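Local coordinates for glia-derived nexin (PDB 4DY0), which inhibits serine proteases such as thrombin, trypsin and urokinase, binds heparin, and promotes neurite extension by inhibiting thrombin, at residues Arg120-Glu125 and Asp132-Trp137; Asp147-Pro152 and Val163-Val168. One frame throughout, in Å; residues are numbered along the deposited sequence.

Contact 1. Residues Arg120-Glu125 and Asp132-Trp137; sequences RNVNFE and DSINAW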
loop_
_atom_site.group_PDB
_atom_site.type_symbol
_atom_site.label_atom_id
_atom_site.label_comp_id
_atom_site.label_asym_id
_atom_site.label_seq_id
_atom_site.Cartn_x
_atom_site.Cartn_y
_atom_site.Cartn_z
ATOM N N ARG A 120 -7.484 -10.284 17.834
ATOM C CA ARG A 120 -8.876 -10.155 18.237
ATOM C C ARG A 120 -9.720 -11.324 17.840
ATOM O O ARG A 120 -9.466 -11.962 16.893
ATOM C CB ARG A 120 -9.515 -8.938 17.577
ATOM C CG ARG A 120 -8.845 -7.653 17.842
ATOM C CD ARG A 120 -9.490 -6.547 17.137
ATOM N NE ARG A 120 -10.832 -6.334 17.633
ATOM C CZ ARG A 120 -11.173 -5.410 18.504
ATOM N NH1 ARG A 120 -10.280 -4.589 18.968
ATOM N NH2 ARG A 120 -12.404 -5.317 18.902
ATOM N N ASN A 121 -10.754 -11.606 18.595
ATOM C CA ASN A 121 -11.574 -12.779 18.356
ATOM C C ASN A 121 -12.839 -12.438 17.640
ATOM O O ASN A 121 -13.260 -11.335 17.662
ATOM C CB ASN A 121 -11.877 -13.531 19.655
ATOM C CG ASN A 121 -13.255 -13.280 20.162
ATOM O OD1 ASN A 121 -14.089 -14.145 20.141
ATOM N ND2 ASN A 121 -13.507 -12.080 20.573
ATOM N N VAL A 122 -13.432 -13.379 16.968
ATOM C CA VAL A 122 -14.622 -13.038 16.268
ATOM C C VAL A 122 -15.440 -14.277 16.079
ATOM O O VAL A 122 -14.909 -15.343 16.001
ATOM C CB VAL A 122 -14.268 -12.330 14.894
ATOM C CG1 VAL A 122 -13.919 -13.306 13.813
ATOM C CG2 VAL A 122 -15.346 -11.447 14.433
ATOM N N ASN A 123 -16.744 -14.118 15.954
ATOM C CA ASN A 123 -17.630 -15.262 15.822
ATOM C C ASN A 123 -17.840 -15.642 14.359
ATOM O O ASN A 123 -18.837 -15.251 13.753
ATOM C CB ASN A 123 -18.975 -14.961 16.491
ATOM C CG ASN A 123 -19.863 -16.185 16.596
ATOM O OD1 ASN A 123 -19.380 -17.320 16.577
ATOM N ND2 ASN A 123 -21.169 -15.961 16.716
ATOM N N PHE A 124 -16.901 -16.401 13.797
ATOM C CA PHE A 124 -16.982 -16.792 12.390
ATOM C C PHE A 124 -18.185 -17.685 12.112
ATOM O O PHE A 124 -18.631 -17.795 10.972
ATOM C CB PHE A 124 -15.690 -17.476 11.923
ATOM C CG PHE A 124 -14.558 -16.521 11.657
ATOM C CD1 PHE A 124 -14.696 -15.504 10.723
ATOM C CD2 PHE A 124 -13.353 -16.644 12.334
ATOM C CE1 PHE A 124 -13.657 -14.619 10.475
ATOM C CE2 PHE A 124 -12.309 -15.765 12.090
ATOM C CZ PHE A 124 -12.463 -14.749 11.157
ATOM N N GLU A 125 -18.709 -18.319 13.158
ATOM C CA GLU A 125 -19.892 -19.161 13.021
ATOM C C GLU A 125 -21.094 -18.343 12.541
ATOM O O GLU A 125 -22.071 -18.896 12.041
ATOM C CB GLU A 125 -20.216 -19.860 14.345
ATOM N N ASP A 132 -19.612 -7.581 10.510
ATOM C CA ASP A 132 -20.006 -6.390 11.247
ATOM C C ASP A 132 -18.922 -5.966 12.224
ATOM O O ASP A 132 -18.515 -4.804 12.250
ATOM C CB ASP A 132 -21.303 -6.642 12.014
ATOM C CG ASP A 132 -22.538 -6.445 11.158
ATOM O OD1 ASP A 132 -22.394 -6.191 9.945
ATOM O OD2 ASP A 132 -23.656 -6.541 11.708
ATOM N N SER A 133 -18.462 -6.913 13.038
ATOM C CA SER A 133 -17.463 -6.619 14.060
ATOM C C SER A 133 -16.168 -6.128 13.433
ATOM O O SER A 133 -15.566 -5.153 13.893
ATOM C CB SER A 133 -17.188 -7.853 14.920
ATOM O OG SER A 133 -18.266 -8.109 15.799
ATOM N N ILE A 134 -15.739 -6.808 12.379
ATOM C CA ILE A 134 -14.502 -6.454 11.713
ATOM C C ILE A 134 -14.605 -5.062 11.096
ATOM O O ILE A 134 -13.731 -4.216 11.296
ATOM C CB ILE A 134 -14.132 -7.494 10.657
ATOM C CG1 ILE A 134 -13.968 -8.863 11.328
ATOM C CG2 ILE A 134 -12.863 -7.074 9.927
ATOM C CD1 ILE A 134 -13.700 -10.001 10.371
ATOM N N ASN A 135 -15.688 -4.828 10.366
ATOM C CA ASN A 135 -15.958 -3.513 9.794
ATOM C C ASN A 135 -16.037 -2.416 10.853
ATOM O O ASN A 135 -15.411 -1.365 10.714
ATOM C CB ASN A 135 -17.233 -3.551 8.947
ATOM C CG ASN A 135 -17.054 -4.355 7.671
ATOM O OD1 ASN A 135 -15.932 -4.546 7.201
ATOM N ND2 ASN A 135 -18.157 -4.837 7.109
ATOM N N ALA A 136 -16.795 -2.666 11.914
ATOM C CA ALA A 136 -16.884 -1.722 13.022
ATOM C C ALA A 136 -15.497 -1.380 13.569
ATOM O O ALA A 136 -15.224 -0.233 13.929
ATOM C CB ALA A 136 -17.771 -2.282 14.130
ATOM N N TRP A 137 -14.622 -2.379 13.630
ATOM C CA TRP A 137 -13.280 -2.168 14.160
ATOM C C TRP A 137 -12.405 -1.356 13.198
ATOM O O TRP A 137 -11.678 -0.452 13.619
ATOM C CB TRP A 137 -12.615 -3.502 14.513
ATOM C CG TRP A 137 -11.183 -3.350 14.926
ATOM C CD1 TRP A 137 -10.713 -3.067 16.179
ATOM C CD2 TRP A 137 -10.031 -3.454 14.080
ATOM N NE1 TRP A 137 -9.339 -2.994 16.164
ATOM C CE2 TRP A 137 -8.897 -3.229 14.888
ATOM C CE3 TRP A 137 -9.850 -3.718 12.718
ATOM C CZ2 TRP A 137 -7.601 -3.259 14.379
ATOM C CZ3 TRP A 137 -8.562 -3.749 12.214
ATOM C CH2 TRP A 137 -7.454 -3.521 13.043
#
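The guanidinium of Arg120 and the indole of Trp137 overlap only at their rims, with planes 39° apart. Arg120 covers one face of the indole near its pyrrole rim. Its CD makes a CH-pi contact 3.9 Å from the centroid of the five-membered ring, only 19° off the ring normal. Beyond CD the group tilts across the rim, where NH1 of Arg120 comes within 3.2 Å of CD1 of Trp137. In turn, CD1 sits over one face of the guanidinium. The bend in the arginine chain at chi3 (65°) folds the tip over the indole. NH1 and the indole NE1 are both donors and do not bond to each other; NH1 instead forms a salt bridge with Glu118, while the indole meets Phe96 edge-to-face. With an alanine here, Trp137 would probably lose its lid on this face, and Glu118 would be left without this cationic mate.

Further along, Val122 divides its two methyls. CG2, anti to the backbone N, reaches the helix, 4.1 Å from CB of Ser133 and 4.3 Å from CG1 of Ile134. CG1 lies over the centre of the Phe124 ring, 3.3 Å above its plane. No hydrogen bond joins the two segments; Arg120 and Val122 use their backbones to pair with strand 90-97. This is the serpin pattern of helix F, here 127-141, lying across the face of beta-sheet A and packing on its edge strand, 117-121.

Contact 2. Residues Asp147-Pro152 and Val163-Val168; sequences DNLLSP and VLVNAV. With SO4 (sulfate ion), chain D.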
loop_
_atom_site.group_PDB
_atom_site.type_symbol
_atom_site.label_atom_id
_atom_site.label_comp_id
_atom_site.label_asym_id
_atom_site.label_seq_id
_atom_site.Cartn_x
_atom_site.Cartn_y
_atom_site.Cartn_z
ATOM N N ASP A 147 -14.293 1.659 5.834
ATOM C CA ASP A 147 -15.285 0.677 6.253
ATOM C C ASP A 147 -15.496 -0.362 5.150
ATOM O O ASP A 147 -14.826 -0.329 4.117
ATOM C CB ASP A 147 -16.606 1.369 6.593
ATOM C CG ASP A 147 -17.582 0.449 7.301
ATOM O OD1 ASP A 147 -17.293 -0.760 7.406
ATOM O OD2 ASP A 147 -18.639 0.935 7.757
ATOM N N ASN A 148 -16.418 -1.291 5.378
ATOM C CA ASN A 148 -16.801 -2.263 4.358
ATOM C C ASN A 148 -15.633 -3.069 3.782
ATOM O O ASN A 148 -15.353 -2.995 2.589
ATOM C CB ASN A 148 -17.555 -1.565 3.219
ATOM C CG ASN A 148 -18.749 -0.772 3.710
ATOM N N LEU A 149 -14.958 -3.842 4.627
ATOM C CA LEU A 149 -13.914 -4.743 4.145
ATOM C C LEU A 149 -14.468 -6.111 3.768
ATOM O O LEU A 149 -14.104 -6.667 2.737
ATOM C CB LEU A 149 -12.798 -4.911 5.182
ATOM C CG LEU A 149 -11.548 -4.058 4.981
ATOM C CD1 LEU A 149 -11.824 -2.613 5.353
ATOM C CD2 LEU A 149 -10.395 -4.605 5.796
ATOM N N LEU A 150 -15.345 -6.655 4.604
ATOM C CA LEU A 150 -15.812 -8.020 4.392
ATOM C C LEU A 150 -17.303 -8.129 4.142
ATOM O O LEU A 150 -18.088 -7.275 4.553
ATOM C CB LEU A 150 -15.452 -8.908 5.583
ATOM C CG LEU A 150 -14.011 -8.877 6.076
ATOM C CD1 LEU A 150 -13.779 -7.633 6.923
ATOM C CD2 LEU A 150 -13.722 -10.134 6.871
ATOM N N SER A 151 -17.675 -9.208 3.465
ATOM C CA SER A 151 -19.063 -9.577 3.283
ATOM C C SER A 151 -19.233 -11.016 3.734
ATOM O O SER A 151 -18.301 -11.814 3.632
ATOM C CB SER A 151 -19.471 -9.433 1.818
ATOM O OG SER A 151 -19.812 -8.095 1.520
ATOM N N PRO A 152 -20.406 -11.430 4.036
ATOM C CA PRO A 152 -20.571 -12.752 4.544
ATOM C C PRO A 152 -20.028 -13.831 3.614
ATOM O O PRO A 152 -19.588 -14.835 4.055
ATOM C CB PRO A 152 -22.072 -12.818 4.648
ATOM C CG PRO A 152 -22.438 -11.550 5.010
ATOM C CD PRO A 152 -21.501 -10.582 4.445
ATOM N N VAL A 163 -8.341 -14.657 9.730
ATOM C CA VAL A 163 -8.378 -13.624 8.703
ATOM C C VAL A 163 -7.519 -12.436 9.107
ATOM O O VAL A 163 -7.709 -11.865 10.177
ATOM C CB VAL A 163 -9.816 -13.123 8.456
ATOM C CG1 VAL A 163 -9.798 -11.862 7.616
ATOM C CG2 VAL A 163 -10.656 -14.205 7.795
ATOM N N LEU A 164 -6.574 -12.068 8.250
ATOM C CA LEU A 164 -5.719 -10.914 8.497
ATOM C C LEU A 164 -6.309 -9.666 7.870
ATOM O O LEU A 164 -6.906 -9.729 6.799
ATOM C CB LEU A 164 -4.329 -11.143 7.908
ATOM C CG LEU A 164 -3.254 -11.728 8.815
ATOM C CD1 LEU A 164 -2.714 -10.649 9.735
ATOM C CD2 LEU A 164 -3.803 -12.910 9.602
ATOM N N VAL A 165 -6.128 -8.528 8.531
ATOM C CA VAL A 165 -6.558 -7.262 7.963
ATOM C C VAL A 165 -5.500 -6.178 8.098
ATOM O O VAL A 165 -4.958 -5.951 9.178
ATOM C CB VAL A 165 -7.858 -6.771 8.600
ATOM C CG1 VAL A 165 -8.178 -5.375 8.107
ATOM C CG2 VAL A 165 -8.990 -7.721 8.269
ATOM N N ASN A 166 -5.209 -5.515 6.983
ATOM C CA ASN A 166 -4.341 -4.342 6.971
ATOM C C ASN A 166 -5.038 -3.178 6.282
ATOM O O ASN A 166 -5.371 -3.263 5.099
ATOM C CB ASN A 166 -3.032 -4.643 6.248
ATOM C CG ASN A 166 -2.173 -3.406 6.069
ATOM O OD1 ASN A 166 -1.714 -3.107 4.967
ATOM N ND2 ASN A 166 -1.964 -2.673 7.152
ATOM N N ALA A 167 -5.261 -2.094 7.023
ATOM C CA ALA A 167 -5.938 -0.922 6.479
ATOM C C ALA A 167 -5.077 0.320 6.633
ATOM O O ALA A 167 -4.569 0.601 7.720
ATOM C CB ALA A 167 -7.277 -0.723 7.160
ATOM N N VAL A 168 -4.915 1.064 5.543
ATOM C CA VAL A 168 -4.089 2.271 5.556
ATOM C C VAL A 168 -4.841 3.476 4.988
ATOM O O VAL A 168 -5.433 3.395 3.910
ATOM C CB VAL A 168 -2.781 2.072 4.760
ATOM C CG1 VAL A 168 -1.849 3.256 4.977
ATOM C CG2 VAL A 168 -2.099 0.779 5.167
HETATM S S SO4 D . -15.089 2.895 2.556
HETATM O O1 SO4 D . -15.711 4.064 1.894
HETATM O O2 SO4 D . -14.113 2.272 1.634
HETATM O O3 SO4 D . -14.391 3.341 3.783
HETATM O O4 SO4 D . -16.137 1.906 2.900
#
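Leu149 leaves the loop with its CB directed at strand 163-168, and only the far end of the side chain arrives there. CB and CG span the gap, CG still 4.8 Å from CG1 of Val165. At the fork, CD1 heads along the strand, 5.2 Å from CB of Ala167, a neighbour more than a contact. CD2 makes the real approach, meeting CG1 of Val165 tip to tip at 3.3 Å. That is tight for two methyls, and the leucine's chi1 of -98° is off a staggered position. Val165 presents CG1 by holding it anti to its own backbone N (173°). One residue on, Leu150 repeats the theme more loosely, with CD2 at 4.4 Å from CG1 of Val163; it also packs on Cys131 and Ile134 of helix 127-141.

The backbone of 147-152 makes its polar bonds to other partners. N of Asp147 donates a hydrogen bond of 2.7 Å to O3 of a sulfate ion, probably from the crystallisation liquor, the carbonyls of Asp147 and Asn148 both accept from Lys323 NZ, and N of Leu149 donates to Asn135 OD1. On the strand, Asn166 turns away from the loop and bonds with Asn93 and Gln322.

The contact between 147-152 and 163-168 is apolar and non-directional, its hold resting on close packing of buried methyls, while Lys323 and Asn135 of helix 127-141 supply bonds that fix the loop's position.

Overall arrangement
Along the chain, contact 1 closes before contact 2 opens, and their centres lie 10 Å apart on the same side of the molecule. Helix 127-141 leads from one to the other, and the loop after it doubles back alongside the helix to reach strand 162-170. The contacts meet directly: Asn135 OD1 probably accepts a hydrogen bond from Leu149 N at 2.8 Å, tying helix to loop. Both rest on the same sheet, where strand 90-97 lies between strands 117-121 and 162-170. Strand 162-170 pairs with 319-328, the pair between which serpins insert their cleaved reactive loop, so helix and loop probably have to yield during inhibition.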